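Local coordinates for protein putative glycosyltransferase (GalT1) (Streptococcus parasanguinis, PDB 4PHR) that probably transfers sugars from a nucleotide-linked donor and, in this GT-D-fold glycosyltransferase domain, binds UDP in the presence of manganese, at residues 6-11 and 104-109; 78-83 and 96-101; 211-216 and 221-226. One frame throughout, in Å; residues are numbered along the deposited sequence.

Interactions 1 and 2 cluster, their centres 9 Å apart; the centre of interaction 3 is 26 and 25 Å from theirs. Along the chain, 78-83 with 96-101 is nested inside the loop closed by 6-11 with 104-109, and 211-216 with 221-226 follows later. Helix 88-100 runs into helix 102-108, and Leu9 and Tyr105 meet Phe80 and Phe98. Interaction 3 instead belongs to a beta-alpha-beta unit whose strand 223-225 pairs with strand 200-204 and also bonds to Val31 of strand 30-33. The first two build a flank of helices and a loop, with the side chains of Tyr105 and Val79 about 11 and 12 Å from the bound UDP, whereas the third reaches the nucleotide through Asp225.

Interaction 1: residues 6-11 and 104-109; sequences MKRLSE and FYLNCC
Leu9 and Leu106 bring together the N-terminal helix 2-9 and helix 102-108 of the GT-D-fold domain, a helix-helix contact made without a hydrogen bond. The CD2 methyl of Leu9 does most of the touching: it lies 3.6 Å from Tyr105 CB and 3.7 Å from Leu106 CG, and so settles in the angle between two successive residues of the facing helix. Each of these three side chains has CG beside its own backbone N (chi1 -73° for Leu9), and Leu9 crosses both partners at about a right angle. Toward solvent, Arg8 extends the contact. Its chain bends at chi3 (58°) and brings the guanidinium over Leu106, whose CD1 stands 3.6 Å above one face, offset toward the rim; Arg8 NH2 is also 3.6 Å from that methyl. The aliphatic branch thus meets a flat face of the charged group, while Arg8 CB approaches the other methyl, CD2, at 4.2 Å.

Behind this layer, Tyr105 sends its ring away from helix 2-9 into the protein, where its OH hydrogen-bonds to His97 NE2 and its ring meets that of Phe80 edge-to-face. This fixes the far end of the side chain whose CB receives Leu9. Phe98 of helix 88-100 packs on both Leu9 and Tyr105. Beside Leu9, Lys7 O accepts two bonds from Ser10: from its N at 3.1 Å and from its OG at 2.6 Å, the hydroxyl oxygen lying 15° from the carbonyl plane.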
ATOM      1  N   MET A   6      -9.699 -23.585  -1.043  1.00 14.80           N
ATOM      2  CA  MET A   6     -10.267 -22.432  -0.365  1.00 15.54           C
ATOM      3  C   MET A   6     -10.299 -22.637   1.154  1.00 15.09           C
ATOM      4  O   MET A   6      -9.917 -21.752   1.921  1.00 15.98           O
ATOM      5  CB  MET A   6     -11.673 -22.191  -0.876  1.00 16.43           C
ATOM      6  CG  MET A   6     -11.734 -21.584  -2.241  1.00 23.39           C
ATOM      7  SD  MET A   6     -12.780 -20.150  -1.988  1.00 70.83           S
ATOM      8  CE  MET A   6     -12.794 -20.056  -0.198  1.00 57.97           C
ATOM      9  N   LYS A   7     -10.760 -23.808   1.588  1.00 15.93           N
ATOM     10  CA  LYS A   7     -10.799 -24.115   3.016  1.00 16.78           C
ATOM     11  C   LYS A   7      -9.403 -24.158   3.630  1.00 18.65           C
ATOM     12  O   LYS A   7      -9.176 -23.605   4.711  1.00 19.62           O
ATOM     13  CB  LYS A   7     -11.515 -25.442   3.268  1.00 22.21           C
ATOM     14  CG  LYS A   7     -12.990 -25.425   2.917  1.00 30.49           C
ATOM     15  CD  LYS A   7     -13.715 -24.282   3.606  1.00 40.57           C
ATOM     16  CE  LYS A   7     -15.218 -24.383   3.392  1.00 45.11           C
ATOM     17  NZ  LYS A   7     -15.926 -23.120   3.740  1.00 49.37           N
ATOM     18  N   ARG A   8      -8.468 -24.817   2.948  1.00 15.10           N
ATOM     19  CA  ARG A   8      -7.100 -24.928   3.457  1.00 15.77           C
ATOM     20  C   ARG A   8      -6.431 -23.562   3.600  1.00 15.72           C
ATOM     21  O   ARG A   8      -5.704 -23.310   4.557  1.00 17.83           O
ATOM     22  CB  ARG A   8      -6.262 -25.843   2.559  1.00 17.20           C
ATOM     23  CG  ARG A   8      -6.708 -27.296   2.617  1.00 19.57           C
ATOM     24  CD  ARG A   8      -5.988 -28.146   1.592  1.00 24.77           C
ATOM     25  NE  ARG A   8      -4.544 -28.091   1.779  1.00 26.31           N
ATOM     26  CZ  ARG A   8      -3.651 -28.352   0.829  1.00 27.16           C
ATOM     27  NH1 ARG A   8      -4.050 -28.691  -0.391  1.00 27.65           N
ATOM     28  NH2 ARG A   8      -2.355 -28.272   1.106  1.00 33.26           N
ATOM     29  N   LEU A   9      -6.687 -22.677   2.648  1.00 14.26           N
ATOM     30  CA  LEU A   9      -6.092 -21.345   2.659  1.00 14.71           C
ATOM     31  C   LEU A   9      -6.630 -20.477   3.797  1.00 13.35           C
ATOM     32  O   LEU A   9      -6.015 -19.482   4.170  1.00 14.12           O
ATOM     33  CB  LEU A   9      -6.286 -20.660   1.302  1.00 16.40           C
ATOM     34  CG  LEU A   9      -5.397 -21.223   0.190  1.00 18.97           C
ATOM     35  CD1 LEU A   9      -5.918 -20.818  -1.171  1.00 22.88           C
ATOM     36  CD2 LEU A   9      -3.959 -20.768   0.387  1.00 23.27           C
ATOM     37  N   SER A  10      -7.777 -20.855   4.359  1.00 13.83           N
ATOM     38  CA  SER A  10      -8.343 -20.094   5.470  1.00 16.94           C
ATOM     39  C   SER A  10      -7.547 -20.296   6.760  1.00 17.99           C
ATOM     40  O   SER A  10      -7.847 -19.686   7.784  1.00 17.84           O
ATOM     41  CB  SER A  10      -9.834 -20.399   5.665  1.00 18.78           C
ATOM     42  OG  SER A  10     -10.045 -21.689   6.207  1.00 21.94           O
ATOM     43  N   GLU A  11      -6.522 -21.142   6.705  1.00 16.10           N
ATOM     44  CA  GLU A  11      -5.571 -21.252   7.805  1.00 16.93           C
ATOM     45  C   GLU A  11      -4.699 -20.001   7.923  1.00 16.58           C
ATOM     46  O   GLU A  11      -4.125 -19.730   8.982  1.00 19.18           O
ATOM     47  CB  GLU A  11      -4.699 -22.499   7.630  1.00 25.16           C
ATOM     48  CG  GLU A  11      -3.824 -22.827   8.828  1.00 29.36           C
ATOM     49  CD  GLU A  11      -3.254 -24.234   8.768  1.00 38.86           C
ATOM     50  OE1 GLU A  11      -2.784 -24.733   9.817  1.00 44.63           O
ATOM     51  OE2 GLU A  11      -3.273 -24.843   7.676  1.00 44.28           O
ATOM     52  N   PHE A 104       1.848 -21.087  -3.716  1.00 19.66           N
ATOM     53  CA  PHE A 104       2.612 -19.980  -3.164  1.00 18.18           C
ATOM     54  C   PHE A 104       2.104 -19.643  -1.768  1.00 18.84           C
ATOM     55  O   PHE A 104       2.878 -19.562  -0.811  1.00 22.16           O
ATOM     56  CB  PHE A 104       2.514 -18.762  -4.083  1.00 21.50           C
ATOM     57  CG  PHE A 104       3.369 -17.606  -3.657  1.00 26.48           C
ATOM     58  CD1 PHE A 104       4.621 -17.411  -4.218  1.00 30.14           C
ATOM     59  CD2 PHE A 104       2.925 -16.711  -2.698  1.00 30.10           C
ATOM     60  CE1 PHE A 104       5.413 -16.345  -3.833  1.00 34.01           C
ATOM     61  CE2 PHE A 104       3.715 -15.636  -2.308  1.00 30.29           C
ATOM     62  CZ  PHE A 104       4.958 -15.457  -2.879  1.00 32.56           C
ATOM     63  N   TYR A 105       0.792 -19.466  -1.646  1.00 17.75           N
ATOM     64  CA  TYR A 105       0.217 -19.094  -0.362  1.00 19.18           C
ATOM     65  C   TYR A 105       0.338 -20.201   0.682  1.00 19.26           C
ATOM     66  O   TYR A 105       0.638 -19.931   1.840  1.00 24.83           O
ATOM     67  CB  TYR A 105      -1.238 -18.654  -0.522  1.00 17.54           C
ATOM     68  CG  TYR A 105      -1.373 -17.240  -1.045  1.00 17.02           C
ATOM     69  CD1 TYR A 105      -0.992 -16.156  -0.260  1.00 19.66           C
ATOM     70  CD2 TYR A 105      -1.877 -16.989  -2.319  1.00 15.30           C
ATOM     71  CE1 TYR A 105      -1.108 -14.862  -0.725  1.00 18.46           C
ATOM     72  CE2 TYR A 105      -2.004 -15.685  -2.795  1.00 15.82           C
ATOM     73  CZ  TYR A 105      -1.610 -14.630  -1.991  1.00 15.83           C
ATOM     74  OH  TYR A 105      -1.729 -13.333  -2.443  1.00 18.23           O
ATOM     75  N   LEU A 106       0.122 -21.446   0.272  1.00 20.35           N
ATOM     76  CA  LEU A 106       0.171 -22.557   1.218  1.00 25.47           C
ATOM     77  C   LEU A 106       1.577 -22.823   1.751  1.00 30.02           C
ATOM     78  O   LEU A 106       1.741 -23.350   2.855  1.00 35.81           O
ATOM     79  CB  LEU A 106      -0.396 -23.829   0.586  1.00 27.15           C
ATOM     80  CG  LEU A 106      -1.915 -23.866   0.417  1.00 29.70           C
ATOM     81  CD1 LEU A 106      -2.325 -25.016  -0.490  1.00 33.76           C
ATOM     82  CD2 LEU A 106      -2.603 -23.968   1.775  1.00 34.87           C
ATOM     83  N   ASN A 107       2.587 -22.449   0.971  1.00 31.09           N
ATOM     84  CA  ASN A 107       3.959 -22.820   1.293  1.00 38.27           C
ATOM     85  C   ASN A 107       4.843 -21.678   1.791  1.00 41.75           C
ATOM     86  O   ASN A 107       5.727 -21.890   2.620  1.00 43.76           O
ATOM     87  CB  ASN A 107       4.614 -23.516   0.095  1.00 41.49           C
ATOM     88  CG  ASN A 107       3.990 -24.869  -0.201  1.00 51.42           C
ATOM     89  OD1 ASN A 107       3.779 -25.680   0.705  1.00 57.64           O
ATOM     90  ND2 ASN A 107       3.683 -25.118  -1.471  1.00 48.71           N
ATOM     91  N   CYS A 108       4.604 -20.470   1.293  1.00 35.42           N
ATOM     92  CA  CYS A 108       5.465 -19.341   1.627  1.00 43.62           C
ATOM     93  C   CYS A 108       4.904 -18.459   2.745  1.00 41.64           C
ATOM     94  O   CYS A 108       5.625 -17.640   3.313  1.00 43.36           O
ATOM     95  CB  CYS A 108       5.751 -18.500   0.378  1.00 51.91           C
ATOM     96  SG  CYS A 108       6.575 -19.407  -0.963  1.00 63.73           S
ATOM     97  N   CYS A 109       3.624 -18.631   3.062  1.00 36.39           N
ATOM     98  CA  CYS A 109       2.960 -17.772   4.041  1.00 29.78           C
ATOM     99  C   CYS A 109       2.577 -18.506   5.328  1.00 34.62           C
ATOM    100  O   CYS A 109       1.396 -18.677   5.630  1.00 33.49           O
ATOM    101  CB  CYS A 109       1.725 -17.130   3.411  1.00 27.72           C
ATOM    102  SG  CYS A 109       2.115 -16.102   1.972  1.00 33.29           S
TER

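Interaction 2: residues 78-83 and 96-101; sequences DVFSNM and RHFLKY
Phe98 projects from helix 88-100 toward 78-83, part of the connection from strand 72-76 to that helix in the GT-D-fold domain, which here folds back on the helix; Val79, Phe80 and Met83 meet the CD1-CE1 side of its ring. Its CG sits between the backbone N and the carbonyl carbon (chi1 64°), a setting uncommon for an aromatic residue within a helix, and this carries the ring to the loop. The Phe80 side chain runs past it in the opposite direction. The two ring planes are inclined at 34° with centroids 5.4 Å apart, an oblique pairing that brings Phe80 CE1 to 3.8 Å from Phe98 CD1 and close to Phe98 CB as well.

Val79 CG2 serves both aromatics. It rests 4.0 Å above the centre of one face of the Phe80 ring and reaches 3.7 Å from Phe98 CD1, so the methyl ties the two rings together. Met83 arrives from the opposite direction to Phe98; bends at chi2 and chi3 place its CE 3.8 Å from Phe98 CE1. The backbone joins in through Val79 O, 3.5 Å from the same CE1.

Trp94 packs on Val79 and Met83, and Leu9 of helix 2-9 also touches Phe80. Arg85 holds the loop through a salt bridge with Asp78. With no hydrogen bond between 78-83 and 96-101, loop and helix cohere through burial and apolar fit.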
ATOM      1  N   ASP A  78      -6.691  -9.467   2.856  1.00 11.01           N
ATOM      2  CA  ASP A  78      -7.533 -10.004   3.920  1.00 13.01           C
ATOM      3  C   ASP A  78      -8.724 -10.707   3.281  1.00 11.97           C
ATOM      4  O   ASP A  78      -9.843 -10.201   3.297  1.00 13.81           O
ATOM      5  CB  ASP A  78      -7.965  -8.872   4.863  1.00 13.18           C
ATOM      6  CG  ASP A  78      -8.757  -9.362   6.054  1.00 14.31           C
ATOM      7  OD1 ASP A  78      -8.912 -10.589   6.219  1.00 14.84           O
ATOM      8  OD2 ASP A  78      -9.220  -8.504   6.836  1.00 15.41           O
ATOM      9  N   VAL A  79      -8.466 -11.876   2.703  1.00 11.29           N
ATOM     10  CA  VAL A  79      -9.439 -12.541   1.842  1.00 12.52           C
ATOM     11  C   VAL A  79      -9.571 -14.027   2.141  1.00 12.03           C
ATOM     12  O   VAL A  79     -10.294 -14.749   1.448  1.00 13.78           O
ATOM     13  CB  VAL A  79      -9.068 -12.377   0.350  1.00 13.93           C
ATOM     14  CG1 VAL A  79      -9.052 -10.909  -0.043  1.00 13.97           C
ATOM     15  CG2 VAL A  79      -7.731 -13.029   0.051  1.00 13.38           C
ATOM     16  N   PHE A  80      -8.875 -14.480   3.175  1.00 12.90           N
ATOM     17  CA  PHE A  80      -8.814 -15.906   3.477  1.00 13.80           C
ATOM     18  C   PHE A  80      -9.921 -16.357   4.417  1.00 13.75           C
ATOM     19  O   PHE A  80     -10.263 -17.538   4.462  1.00 16.84           O
ATOM     20  CB  PHE A  80      -7.419 -16.261   3.990  1.00 14.47           C
ATOM     21  CG  PHE A  80      -6.346 -15.937   2.997  1.00 14.56           C
ATOM     22  CD1 PHE A  80      -6.197 -16.706   1.853  1.00 17.01           C
ATOM     23  CD2 PHE A  80      -5.522 -14.845   3.181  1.00 17.26           C
ATOM     24  CE1 PHE A  80      -5.234 -16.400   0.923  1.00 17.87           C
ATOM     25  CE2 PHE A  80      -4.555 -14.531   2.245  1.00 19.24           C
ATOM     26  CZ  PHE A  80      -4.411 -15.310   1.120  1.00 19.37           C
ATOM     27  N   SER A  81     -10.492 -15.407   5.145  1.00 15.87           N
ATOM     28  CA  SER A  81     -11.695 -15.648   5.931  1.00 17.49           C
ATOM     29  C   SER A  81     -12.632 -14.458   5.771  1.00 17.34           C
ATOM     30  O   SER A  81     -12.198 -13.346   5.459  1.00 16.90           O
ATOM     31  CB  SER A  81     -11.348 -15.853   7.405  1.00 21.41           C
ATOM     32  OG  SER A  81     -10.699 -17.102   7.608  1.00 27.54           O
ATOM     33  N   ASN A  82     -13.920 -14.702   5.963  1.00 19.00           N
ATOM     34  CA  ASN A  82     -14.923 -13.647   5.902  1.00 18.16           C
ATOM     35  C   ASN A  82     -14.852 -12.872   4.590  1.00 17.46           C
ATOM     36  O   ASN A  82     -14.864 -11.640   4.563  1.00 17.77           O
ATOM     37  CB  ASN A  82     -14.808 -12.720   7.119  1.00 19.48           C
ATOM     38  CG  ASN A  82     -16.082 -11.940   7.374  1.00 22.49           C
ATOM     39  OD1 ASN A  82     -17.124 -12.227   6.781  1.00 29.09           O
ATOM     40  ND2 ASN A  82     -16.013 -10.959   8.271  1.00 27.15           N
ATOM     41  N   MET A  83     -14.778 -13.619   3.497  1.00 16.31           N
ATOM     42  CA  MET A  83     -14.783 -13.043   2.164  1.00 16.75           C
ATOM     43  C   MET A  83     -16.104 -12.327   1.872  1.00 16.87           C
ATOM     44  O   MET A  83     -16.168 -11.456   1.006  1.00 16.78           O
ATOM     45  CB  MET A  83     -14.520 -14.143   1.125  1.00 20.94           C
ATOM     46  CG  MET A  83     -14.558 -13.658  -0.314  1.00 21.97           C
ATOM     47  SD  MET A  83     -13.023 -12.835  -0.796  1.00 20.25           S
ATOM     48  CE  MET A  83     -12.156 -14.210  -1.541  1.00 16.09           C
ATOM     49  N   ARG A  96     -10.063 -16.240  -7.388  1.00 12.20           N
ATOM     50  CA  ARG A  96      -9.288 -16.646  -8.566  1.00 13.57           C
ATOM     51  C   ARG A  96      -7.799 -16.467  -8.307  1.00 12.82           C
ATOM     52  O   ARG A  96      -6.981 -17.311  -8.687  1.00 14.13           O
ATOM     53  CB  ARG A  96      -9.674 -15.847  -9.812  1.00 15.55           C
ATOM     54  CG  ARG A  96     -11.059 -16.138 -10.359  1.00 18.64           C
ATOM     55  CD  ARG A  96     -11.078 -17.457 -11.089  1.00 33.51           C
ATOM     56  NE  ARG A  96     -11.365 -18.563 -10.193  1.00 31.67           N
ATOM     57  CZ  ARG A  96     -11.243 -19.841 -10.535  1.00 27.31           C
ATOM     58  NH1 ARG A  96     -10.819 -20.174 -11.747  1.00 35.57           N
ATOM     59  NH2 ARG A  96     -11.541 -20.783  -9.665  1.00 22.48           N
ATOM     60  N   HIS A  97      -7.460 -15.365  -7.650  1.00 10.69           N
ATOM     61  CA  HIS A  97      -6.077 -15.036  -7.367  1.00 11.75           C
ATOM     62  C   HIS A  97      -5.425 -16.062  -6.462  1.00 12.02           C
ATOM     63  O   HIS A  97      -4.366 -16.606  -6.792  1.00 12.62           O
ATOM     64  CB  HIS A  97      -5.975 -13.649  -6.730  1.00 12.33           C
ATOM     65  CG  HIS A  97      -4.607 -13.331  -6.206  1.00 13.61           C
ATOM     66  ND1 HIS A  97      -3.582 -12.897  -7.019  1.00 14.36           N
ATOM     67  CD2 HIS A  97      -4.089 -13.410  -4.957  1.00 15.60           C
ATOM     68  CE1 HIS A  97      -2.495 -12.709  -6.291  1.00 14.27           C
ATOM     69  NE2 HIS A  97      -2.773 -13.019  -5.037  1.00 15.30           N
ATOM     70  N   PHE A  98      -6.028 -16.331  -5.307  1.00 12.52           N
ATOM     71  CA  PHE A  98      -5.341 -17.226  -4.396  1.00 12.56           C
ATOM     72  C   PHE A  98      -5.417 -18.692  -4.814  1.00 14.42           C
ATOM     73  O   PHE A  98      -4.589 -19.492  -4.396  1.00 14.62           O
ATOM     74  CB  PHE A  98      -5.659 -16.969  -2.910  1.00 15.18           C
ATOM     75  CG  PHE A  98      -7.090 -17.195  -2.509  1.00 15.91           C
ATOM     76  CD1 PHE A  98      -7.794 -16.190  -1.866  1.00 15.65           C
ATOM     77  CD2 PHE A  98      -7.701 -18.421  -2.696  1.00 17.57           C
ATOM     78  CE1 PHE A  98      -9.104 -16.392  -1.450  1.00 19.77           C
ATOM     79  CE2 PHE A  98      -9.007 -18.631  -2.282  1.00 19.43           C
ATOM     80  CZ  PHE A  98      -9.707 -17.614  -1.652  1.00 19.05           C
ATOM     81  N   LEU A  99      -6.372 -19.028  -5.675  1.00 12.33           N
ATOM     82  CA  LEU A  99      -6.393 -20.361  -6.265  1.00 13.63           C
ATOM     83  C   LEU A  99      -5.253 -20.522  -7.282  1.00 14.39           C
ATOM     84  O   LEU A  99      -4.550 -21.539  -7.293  1.00 17.16           O
ATOM     85  CB  LEU A  99      -7.766 -20.674  -6.881  1.00 14.51           C
ATOM     86  CG  LEU A  99      -8.880 -20.952  -5.866  1.00 15.94           C
ATOM     87  CD1 LEU A  99     -10.231 -21.129  -6.565  1.00 18.83           C
ATOM     88  CD2 LEU A  99      -8.544 -22.174  -5.015  1.00 17.45           C
ATOM     89  N   LYS A 100      -5.053 -19.509  -8.119  1.00 13.74           N
ATOM     90  CA  LYS A 100      -3.931 -19.513  -9.056  1.00 15.65           C
ATOM     91  C   LYS A 100      -2.607 -19.675  -8.303  1.00 14.57           C
ATOM     92  O   LYS A 100      -1.714 -20.412  -8.721  1.00 16.44           O
ATOM     93  CB  LYS A 100      -3.928 -18.228  -9.873  1.00 16.64           C
ATOM     94  CG  LYS A 100      -2.731 -18.077 -10.786  1.00 16.36           C
ATOM     95  CD  LYS A 100      -2.828 -16.787 -11.593  1.00 17.97           C
ATOM     96  CE  LYS A 100      -1.613 -16.597 -12.500  1.00 21.00           C
ATOM     97  NZ  LYS A 100      -1.739 -15.363 -13.334  1.00 22.47           N
ATOM     98  N   TYR A 101      -2.514 -19.027  -7.149  1.00 12.68           N
ATOM     99  CA  TYR A 101      -1.280 -19.034  -6.382  1.00 13.94           C
ATOM    100  C   TYR A 101      -1.386 -19.860  -5.101  1.00 14.23           C
ATOM    101  O   TYR A 101      -0.736 -19.556  -4.102  1.00 14.70           O
ATOM    102  CB  TYR A 101      -0.907 -17.597  -6.047  1.00 13.24           C
ATOM    103  CG  TYR A 101      -0.521 -16.798  -7.262  1.00 11.99           C
ATOM    104  CD1 TYR A 101       0.591 -17.152  -8.019  1.00 14.48           C
ATOM    105  CD2 TYR A 101      -1.262 -15.690  -7.660  1.00 15.53           C
ATOM    106  CE1 TYR A 101       0.964 -16.421  -9.135  1.00 15.93           C
ATOM    107  CE2 TYR A 101      -0.899 -14.948  -8.777  1.00 15.40           C
ATOM    108  CZ  TYR A 101       0.217 -15.319  -9.507  1.00 16.03           C
ATOM    109  OH  TYR A 101       0.586 -14.584 -10.616  1.00 16.86           O
TER

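Interaction 3: residues 211-216 and 221-226; sequences VLVADL and YQAIDL
Leu216, Val213 and Ala223 lie at the heart of a beta-alpha-beta unit, in which helix 206-218 follows strand 200-204 and leads back into strand 223-225, parallel to the first. The axes of 211-216 and 223-225 run nearly antiparallel (161°) and approach to 8.1 Å.

The apolar part centres on Ala223 CB, which points at the helix and meets Leu216 CD2 at 3.9 Å and Val213 CG2 at 4.0 Å, two methyls from successive helical turns. Val213 divides its branches: CG1, anti to the backbone N (chi1 167°), presses on Ala223 O at 3.4 Å, while CG2 reaches on to Asp225 N and CB. The small Ala223 side chain is consistent with the close approach of helix and strand.

The polar part is one backbone bond across the connection between helix and strand. Tyr221 N donates to Leu216 O over 2.9 Å, fairly straight at 161°, although the donor is tilted out of the carbonyl plane. The same oxygen lies at the edge of the Tyr221 ring, in its plane and 3.5 Å from CD2, so ring and amide of one residue embrace it.

Strand 223-225 is also joined by backbone hydrogen bonds to Val31 on one hand and to Ile201 and Val203 on the other. At its end Asp225, which touches UDP, forms salt bridges with two UDP-binding residues, OD1 with Arg33 NH2 and OD2 with Lys210 NZ.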
ATOM      1  N   VAL A 211      10.269  -2.775  -0.947  1.00 12.79           N
ATOM      2  CA  VAL A 211      11.711  -2.880  -0.778  1.00 13.32           C
ATOM      3  C   VAL A 211      12.213  -1.672   0.010  1.00 14.00           C
ATOM      4  O   VAL A 211      13.040  -1.805   0.917  1.00 15.71           O
ATOM      5  CB  VAL A 211      12.438  -2.978  -2.133  1.00 15.54           C
ATOM      6  CG1 VAL A 211      13.946  -3.179  -1.923  1.00 17.64           C
ATOM      7  CG2 VAL A 211      11.863  -4.131  -2.952  1.00 17.14           C
ATOM      8  N   LEU A 212      11.693  -0.497  -0.327  1.00 13.31           N
ATOM      9  CA  LEU A 212      12.073   0.724   0.372  1.00 14.70           C
ATOM     10  C   LEU A 212      11.748   0.614   1.860  1.00 13.88           C
ATOM     11  O   LEU A 212      12.596   0.898   2.711  1.00 14.75           O
ATOM     12  CB  LEU A 212      11.356   1.933  -0.238  1.00 15.47           C
ATOM     13  CG  LEU A 212      11.789   3.309   0.276  1.00 20.28           C
ATOM     14  CD1 LEU A 212      13.276   3.514   0.023  1.00 26.48           C
ATOM     15  CD2 LEU A 212      10.973   4.422  -0.373  1.00 20.54           C
ATOM     16  N   VAL A 213      10.527   0.197   2.186  1.00 12.14           N
ATOM     17  CA  VAL A 213      10.142   0.070   3.593  1.00 13.09           C
ATOM     18  C   VAL A 213      11.039  -0.938   4.325  1.00 17.57           C
ATOM     19  O   VAL A 213      11.499  -0.687   5.437  1.00 15.75           O
ATOM     20  CB  VAL A 213       8.641  -0.295   3.739  1.00 12.86           C
ATOM     21  CG1 VAL A 213       8.324  -0.736   5.167  1.00 13.96           C
ATOM     22  CG2 VAL A 213       7.767   0.899   3.328  1.00 15.03           C
ATOM     23  N   ALA A 214      11.290  -2.080   3.696  1.00 14.92           N
ATOM     24  CA  ALA A 214      12.155  -3.097   4.289  1.00 15.86           C
ATOM     25  C   ALA A 214      13.537  -2.532   4.605  1.00 20.25           C
ATOM     26  O   ALA A 214      14.051  -2.714   5.711  1.00 20.62           O
ATOM     27  CB  ALA A 214      12.262  -4.303   3.373  1.00 16.99           C
ATOM     28  N   ASP A 215      14.135  -1.832   3.644  1.00 17.99           N
ATOM     29  CA  ASP A 215      15.486  -1.298   3.840  1.00 19.84           C
ATOM     30  C   ASP A 215      15.529  -0.150   4.853  1.00 22.33           C
ATOM     31  O   ASP A 215      16.481  -0.034   5.623  1.00 24.95           O
ATOM     32  CB  ASP A 215      16.105  -0.860   2.510  1.00 24.31           C
ATOM     33  CG  ASP A 215      16.473  -2.036   1.611  1.00 27.55           C
ATOM     34  OD1 ASP A 215      16.497  -3.195   2.091  1.00 28.82           O
ATOM     35  OD2 ASP A 215      16.757  -1.793   0.416  1.00 24.59           O
ATOM     36  N   LEU A 216      14.512   0.709   4.843  1.00 21.02           N
ATOM     37  CA  LEU A 216      14.408   1.810   5.803  1.00 23.94           C
ATOM     38  C   LEU A 216      14.264   1.261   7.225  1.00 24.21           C
ATOM     39  O   LEU A 216      14.813   1.815   8.178  1.00 24.75           O
ATOM     40  CB  LEU A 216      13.196   2.689   5.473  1.00 24.92           C
ATOM     41  CG  LEU A 216      13.258   4.101   4.885  1.00 33.16           C
ATOM     42  CD1 LEU A 216      14.627   4.513   4.352  1.00 26.33           C
ATOM     43  CD2 LEU A 216      12.160   4.263   3.826  1.00 23.24           C
ATOM     44  N   TYR A 221      14.216   3.131  10.714  1.00 31.55           N
ATOM     45  CA  TYR A 221      13.131   4.076  10.480  1.00 29.92           C
ATOM     46  C   TYR A 221      11.769   3.397  10.526  1.00 30.57           C
ATOM     47  O   TYR A 221      11.638   2.227  10.168  1.00 30.75           O
ATOM     48  CB  TYR A 221      13.291   4.747   9.114  1.00 29.56           C
ATOM     49  CG  TYR A 221      14.509   5.631   8.999  1.00 30.48           C
ATOM     50  CD1 TYR A 221      14.498   6.926   9.497  1.00 37.29           C
ATOM     51  CD2 TYR A 221      15.669   5.172   8.390  1.00 34.32           C
ATOM     52  CE1 TYR A 221      15.609   7.738   9.395  1.00 38.56           C
ATOM     53  CE2 TYR A 221      16.784   5.977   8.282  1.00 33.45           C
ATOM     54  CZ  TYR A 221      16.749   7.259   8.784  1.00 38.79           C
ATOM     55  OH  TYR A 221      17.859   8.065   8.678  1.00 43.15           O
ATOM     56  N   GLN A 222      10.756   4.138  10.964  1.00 27.82           N
ATOM     57  CA  GLN A 222       9.378   3.707  10.769  1.00 24.18           C
ATOM     58  C   GLN A 222       8.886   4.218   9.420  1.00 20.62           C
ATOM     59  O   GLN A 222       8.828   5.428   9.176  1.00 20.67           O
ATOM     60  CB  GLN A 222       8.456   4.201  11.889  1.00 24.60           C
ATOM     61  CG  GLN A 222       7.045   3.636  11.757  1.00 26.86           C
ATOM     62  CD  GLN A 222       6.053   4.204  12.759  1.00 21.71           C
ATOM     63  OE1 GLN A 222       6.341   5.174  13.464  1.00 26.40           O
ATOM     64  NE2 GLN A 222       4.868   3.605  12.813  1.00 26.56           N
ATOM     65  N   ALA A 223       8.551   3.279   8.543  1.00 17.16           N
ATOM     66  CA  ALA A 223       8.070   3.608   7.212  1.00 14.25           C
ATOM     67  C   ALA A 223       6.829   2.777   6.922  1.00 12.04           C
ATOM     68  O   ALA A 223       6.802   1.570   7.185  1.00 13.99           O
ATOM     69  CB  ALA A 223       9.148   3.348   6.173  1.00 16.06           C
ATOM     70  N   ILE A 224       5.799   3.429   6.390  1.00 12.54           N
ATOM     71  CA  ILE A 224       4.504   2.794   6.199  1.00 13.20           C
ATOM     72  C   ILE A 224       4.097   2.801   4.731  1.00 10.38           C
ATOM     73  O   ILE A 224       3.934   3.850   4.118  1.00 11.93           O
ATOM     74  CB  ILE A 224       3.411   3.491   7.047  1.00 14.27           C
ATOM     75  CG1 ILE A 224       3.831   3.549   8.524  1.00 19.15           C
ATOM     76  CG2 ILE A 224       2.066   2.791   6.899  1.00 16.17           C
ATOM     77  CD1 ILE A 224       2.820   4.257   9.410  1.00 25.64           C
ATOM     78  N   ASP A 225       3.932   1.610   4.184  1.00 10.57           N
ATOM     79  CA  ASP A 225       3.497   1.415   2.802  1.00 10.40           C
ATOM     80  C   ASP A 225       1.985   1.659   2.734  1.00 11.60           C
ATOM     81  O   ASP A 225       1.206   0.841   3.236  1.00 10.48           O
ATOM     82  CB  ASP A 225       3.835  -0.040   2.450  1.00 12.11           C
ATOM     83  CG  ASP A 225       3.249  -0.503   1.140  1.00 12.93           C
ATOM     84  OD1 ASP A 225       2.686   0.316   0.379  1.00 10.92           O
ATOM     85  OD2 ASP A 225       3.394  -1.721   0.861  1.00 12.37           O
ATOM     86  N   LEU A 226       1.574   2.786   2.142  1.00 10.13           N
ATOM     87  CA  LEU A 226       0.154   3.156   2.096  1.00 10.84           C
ATOM     88  C   LEU A 226      -0.502   3.098   0.712  1.00  9.99           C
ATOM     89  O   LEU A 226      -1.692   3.388   0.585  1.00  9.94           O
ATOM     90  CB  LEU A 226      -0.074   4.543   2.703  1.00 13.26           C
ATOM     91  CG  LEU A 226       0.054   4.663   4.228  1.00 15.97           C
ATOM     92  CD1 LEU A 226      -0.168   6.105   4.675  1.00 20.99           C
ATOM     93  CD2 LEU A 226      -0.922   3.713   4.915  1.00 22.46           C
TER